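Local coordinates for protein tungsten formylmethanofuran dehydrogenase subunit E (Syntrophus aciditrophicus, PDB 3D00) that is a zinc-binding member of the FmdE family, which is implicated in microbial methanogenesis, its precise biochemical role not established, at residues A[23-37]-A[58-70]. Numbering follows the deposited sequence.
Sequences HGYPAPGVLIGGFMV and TCLPDAVQLLTPC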
loop_
_atom_site.group_PDB
_atom_site.type_symbol
_atom_site.label_atom_id
_atom_site.label_comp_id
_atom_site.label_asym_id
_atom_site.label_seq_id
_atom_site.Cartn_x
_atom_site.Cartn_y
_atom_site.Cartn_z
ATOM N N HIS A 23 -2.085 2.137 11.335
ATOM C CA HIS A 23 -2.658 0.834 11.003
ATOM C C HIS A 23 -4.004 0.628 11.713
ATOM O O HIS A 23 -4.825 -0.158 11.263
ATOM C CB HIS A 23 -1.611 -0.237 11.416
ATOM C CG HIS A 23 -1.985 -1.655 11.085
ATOM N ND1 HIS A 23 -1.781 -2.198 9.843
ATOM C CD2 HIS A 23 -2.548 -2.636 11.837
ATOM C CE1 HIS A 23 -2.206 -3.447 9.834
ATOM N NE2 HIS A 23 -2.668 -3.742 11.030
ATOM N N GLY A 24 -4.231 1.310 12.838
ATOM C CA GLY A 24 -5.481 1.148 13.596
ATOM C C GLY A 24 -5.475 0.279 14.863
ATOM O O GLY A 24 -6.388 0.386 15.684
ATOM N N TYR A 25 -4.455 -0.568 15.014
ATOM C CA TYR A 25 -4.317 -1.538 16.119
ATOM C C TYR A 25 -2.826 -1.866 16.188
ATOM O O TYR A 25 -2.138 -1.880 15.151
ATOM C CB TYR A 25 -5.169 -2.802 15.833
ATOM C CG TYR A 25 -5.123 -3.930 16.881
ATOM C CD1 TYR A 25 -5.747 -3.779 18.141
ATOM C CD2 TYR A 25 -4.503 -5.169 16.605
ATOM C CE1 TYR A 25 -5.702 -4.821 19.135
ATOM C CE2 TYR A 25 -4.460 -6.217 17.593
ATOM C CZ TYR A 25 -5.056 -6.028 18.844
ATOM O OH TYR A 25 -5.038 -7.038 19.809
ATOM N N PRO A 26 -2.281 -2.108 17.397
ATOM C CA PRO A 26 -0.857 -2.484 17.415
ATOM C C PRO A 26 -0.709 -3.976 17.098
ATOM O O PRO A 26 -0.412 -4.782 17.996
ATOM C CB PRO A 26 -0.435 -2.160 18.834
ATOM C CG PRO A 26 -1.700 -2.415 19.654
ATOM C CD PRO A 26 -2.859 -2.057 18.756
ATOM N N ALA A 27 -0.966 -4.324 15.836
ATOM C CA ALA A 27 -1.055 -5.711 15.420
ATOM C C ALA A 27 0.294 -6.369 15.581
ATOM O O ALA A 27 1.306 -5.757 15.268
ATOM C CB ALA A 27 -1.519 -5.812 13.994
ATOM N N PRO A 28 0.325 -7.622 16.085
ATOM C CA PRO A 28 1.583 -8.372 16.178
ATOM C C PRO A 28 2.444 -8.316 14.926
ATOM O O PRO A 28 3.632 -8.122 15.036
ATOM C CB PRO A 28 1.115 -9.810 16.435
ATOM C CG PRO A 28 -0.173 -9.659 17.136
ATOM C CD PRO A 28 -0.811 -8.400 16.614
ATOM N N GLY A 29 1.830 -8.486 13.755
ATOM C CA GLY A 29 2.516 -8.477 12.478
ATOM C C GLY A 29 3.287 -7.212 12.174
ATOM O O GLY A 29 4.393 -7.261 11.636
ATOM N N VAL A 30 2.712 -6.062 12.520
ATOM C CA VAL A 30 3.358 -4.769 12.264
ATOM C C VAL A 30 4.436 -4.497 13.304
ATOM O O VAL A 30 5.433 -3.897 13.010
ATOM C CB VAL A 30 2.341 -3.623 12.237
ATOM C CG1 VAL A 30 3.008 -2.349 11.764
ATOM C CG2 VAL A 30 1.220 -3.986 11.322
ATOM N N LEU A 31 4.223 -4.962 14.526
ATOM C CA LEU A 31 5.258 -4.924 15.583
ATOM C C LEU A 31 6.477 -5.791 15.178
ATOM O O LEU A 31 7.634 -5.313 15.129
ATOM C CB LEU A 31 4.641 -5.387 16.936
ATOM C CG LEU A 31 3.581 -4.496 17.585
ATOM C CD1 LEU A 31 2.926 -5.155 18.782
ATOM C CD2 LEU A 31 4.217 -3.205 17.987
ATOM N N ILE A 32 6.214 -7.056 14.844
ATOM C CA ILE A 32 7.280 -7.932 14.406
ATOM C C ILE A 32 7.927 -7.301 13.163
ATOM O O ILE A 32 9.134 -7.228 13.080
ATOM C CB ILE A 32 6.803 -9.380 14.174
ATOM C CG1 ILE A 32 6.326 -9.997 15.499
ATOM C CG2 ILE A 32 7.947 -10.227 13.614
ATOM C CD1 ILE A 32 5.672 -11.362 15.315
ATOM N N GLY A 33 7.098 -6.823 12.242
ATOM C CA GLY A 33 7.493 -6.122 11.046
ATOM C C GLY A 33 8.490 -5.028 11.283
ATOM O O GLY A 33 9.387 -4.867 10.477
ATOM N N GLY A 34 8.312 -4.264 12.369
ATOM C CA GLY A 34 9.295 -3.259 12.796
ATOM C C GLY A 34 10.697 -3.785 13.058
ATOM O O GLY A 34 11.721 -3.126 12.743
ATOM N N PHE A 35 10.753 -4.933 13.720
ATOM C CA PHE A 35 12.025 -5.562 13.999
ATOM C C PHE A 35 12.625 -6.017 12.723
ATOM O O PHE A 35 13.814 -5.986 12.568
ATOM C CB PHE A 35 11.867 -6.710 14.977
ATOM C CG PHE A 35 11.615 -6.255 16.368
ATOM C CD1 PHE A 35 12.597 -5.575 17.069
ATOM C CD2 PHE A 35 10.420 -6.549 17.005
ATOM C CE1 PHE A 35 12.379 -5.164 18.352
ATOM C CE2 PHE A 35 10.197 -6.150 18.288
ATOM C CZ PHE A 35 11.156 -5.449 18.959
HETATM N N MSE A 36 11.804 -6.487 11.810
HETATM C CA MSE A 36 12.312 -6.964 10.540
HETATM C C MSE A 36 12.896 -5.875 9.657
HETATM O O MSE A 36 13.985 -6.016 9.107
HETATM C CB MSE A 36 11.224 -7.725 9.780
HETATM C CG MSE A 36 10.837 -9.007 10.457
HETATM SE SE MSE A 36 9.132 -9.690 9.764
HETATM C CE MSE A 36 9.678 -10.442 8.179
ATOM N N VAL A 37 12.189 -4.778 9.543
ATOM C CA VAL A 37 12.641 -3.652 8.744
ATOM C C VAL A 37 13.875 -3.017 9.372
ATOM O O VAL A 37 14.813 -2.659 8.654
ATOM C CB VAL A 37 11.518 -2.595 8.569
ATOM C CG1 VAL A 37 12.061 -1.264 7.962
ATOM C CG2 VAL A 37 10.401 -3.175 7.749
ATOM N N THR A 58 -0.517 -8.727 4.402
ATOM C CA THR A 58 -0.995 -8.541 5.759
ATOM C C THR A 58 0.057 -7.884 6.640
ATOM O O THR A 58 1.098 -8.450 6.869
ATOM C CB THR A 58 -1.395 -9.902 6.347
ATOM O OG1 THR A 58 -2.155 -10.628 5.360
ATOM C CG2 THR A 58 -2.193 -9.741 7.611
ATOM N N CYS A 59 -0.232 -6.685 7.143
ATOM C CA CYS A 59 0.541 -6.023 8.198
ATOM C C CYS A 59 1.901 -5.509 7.784
ATOM O O CYS A 59 2.247 -4.350 8.014
ATOM C CB CYS A 59 0.725 -6.944 9.429
ATOM S SG CYS A 59 -0.763 -7.182 10.367
ATOM N N LEU A 60 2.692 -6.395 7.226
ATOM C CA LEU A 60 4.062 -6.092 6.915
ATOM C C LEU A 60 4.202 -4.874 6.020
ATOM O O LEU A 60 5.119 -4.084 6.231
ATOM C CB LEU A 60 4.738 -7.306 6.301
ATOM C CG LEU A 60 6.213 -7.614 6.564
ATOM C CD1 LEU A 60 6.717 -7.146 7.880
ATOM C CD2 LEU A 60 6.449 -9.111 6.419
ATOM N N PRO A 61 3.307 -4.690 5.000
ATOM C CA PRO A 61 3.464 -3.418 4.278
ATOM C C PRO A 61 3.459 -2.132 5.114
ATOM O O PRO A 61 4.168 -1.201 4.764
ATOM C CB PRO A 61 2.280 -3.431 3.329
ATOM C CG PRO A 61 2.034 -4.868 3.047
ATOM C CD PRO A 61 2.246 -5.527 4.370
ATOM N N ASP A 62 2.647 -2.068 6.170
ATOM C CA ASP A 62 2.572 -0.862 7.001
ATOM C C ASP A 62 3.806 -0.607 7.819
ATOM O O ASP A 62 4.103 0.534 8.111
ATOM C CB ASP A 62 1.332 -0.881 7.876
ATOM C CG ASP A 62 0.055 -0.672 7.064
ATOM O OD1 ASP A 62 0.122 -0.380 5.847
ATOM O OD2 ASP A 62 -1.031 -0.771 7.658
ATOM N N ALA A 63 4.547 -1.667 8.180
ATOM C CA ALA A 63 5.851 -1.520 8.863
ATOM C C ALA A 63 6.832 -0.805 7.942
ATOM O O ALA A 63 7.492 0.163 8.333
ATOM C CB ALA A 63 6.400 -2.901 9.243
ATOM N N VAL A 64 6.899 -1.276 6.703
ATOM C CA VAL A 64 7.708 -0.645 5.663
ATOM C C VAL A 64 7.247 0.808 5.430
ATOM O O VAL A 64 8.023 1.734 5.581
ATOM C CB VAL A 64 7.720 -1.494 4.335
ATOM C CG1 VAL A 64 8.485 -0.757 3.195
ATOM C CG2 VAL A 64 8.346 -2.852 4.570
ATOM N N GLN A 65 5.976 1.036 5.142
ATOM C CA GLN A 65 5.485 2.394 4.900
ATOM C C GLN A 65 5.728 3.345 6.025
ATOM O O GLN A 65 6.094 4.521 5.782
ATOM C CB GLN A 65 4.031 2.361 4.546
ATOM C CG GLN A 65 3.829 1.668 3.258
ATOM C CD GLN A 65 2.446 1.806 2.749
ATOM O OE1 GLN A 65 2.236 2.364 1.679
ATOM N NE2 GLN A 65 1.478 1.278 3.495
ATOM N N LEU A 66 5.587 2.865 7.257
ATOM C CA LEU A 66 5.818 3.710 8.434
ATOM C C LEU A 66 7.273 4.036 8.715
ATOM O O LEU A 66 7.563 5.032 9.362
ATOM C CB LEU A 66 5.287 3.035 9.704
ATOM C CG LEU A 66 3.858 3.294 10.194
ATOM C CD1 LEU A 66 3.424 2.178 11.196
ATOM C CD2 LEU A 66 3.788 4.667 10.821
ATOM N N LEU A 67 8.187 3.166 8.313
ATOM C CA LEU A 67 9.587 3.256 8.731
ATOM C C LEU A 67 10.600 3.659 7.653
ATOM O O LEU A 67 11.744 4.024 7.973
ATOM C CB LEU A 67 10.020 1.887 9.290
ATOM C CG LEU A 67 9.420 1.420 10.612
ATOM C CD1 LEU A 67 9.783 -0.028 10.966
ATOM C CD2 LEU A 67 9.865 2.395 11.712
ATOM N N THR A 68 10.206 3.515 6.381
ATOM C CA THR A 68 11.101 3.687 5.251
ATOM C C THR A 68 10.451 4.699 4.314
ATOM O O THR A 68 9.297 5.034 4.505
ATOM C CB THR A 68 11.285 2.370 4.459
ATOM O OG1 THR A 68 10.079 2.079 3.780
ATOM C CG2 THR A 68 11.627 1.138 5.359
ATOM N N PRO A 69 11.214 5.239 3.352
ATOM C CA PRO A 69 10.607 6.112 2.335
ATOM C C PRO A 69 9.778 5.409 1.302
ATOM O O PRO A 69 9.124 6.099 0.495
ATOM C CB PRO A 69 11.824 6.826 1.679
ATOM C CG PRO A 69 13.008 6.410 2.383
ATOM C CD PRO A 69 12.692 5.198 3.223
ATOM N N CYS A 70 9.792 4.062 1.313
ATOM C CA CYS A 70 9.093 3.266 0.341
ATOM C C CYS A 70 7.632 3.182 0.722
ATOM O O CYS A 70 7.280 2.678 1.800
ATOM C CB CYS A 70 9.698 1.854 0.255
ATOM S SG CYS A 70 11.507 1.827 0.100
#
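H23 gives the ND1 proton to D62 OD2 at 2.7 Å, a nearly straight bond (167°) close to the imidazole plane. The oxygen is met on its anti side, and the carboxylate stands steeply across the ring, the two planes nearly perpendicular. With CG anti to the backbone N (chi1 -177°), the ring reaches under V30, whose CG2, in one of its two modelled conformers, lies 3.7 Å above the plane over its centre; C59 SG approaches the ring obliquely. In that conformer V30 CG2 also packs on C59 CB at 3.5 Å. Replacing H23 with alanine would remove the imidazole and is likely to leave D62 OD2 without that donor, with T71 of the second subunit still bonded to it.

Further along, A63 is a knob in the hole formed by V30, G33, G34 and V37, its CB 3.6 Å from G33 C. A CB on G33 would clash with A63 and L60, so glycine permits the 7.9 Å approach of the helix axes, at -51°. L60 CD1 lies 3.4 Å from G33 CA, and V37 closes the far end against V64, L67 and T68.

From the second subunit, T71 OG1 and G73 N hydrogen-bond to D62 OD2 and OD1, fixing the carboxylate that holds H23. Within the FmdE core, V64 of helix 60-67 and T68 just past its end pack on strand 50-54, while helices 12-23 and 129-138 pack against helix 28-42.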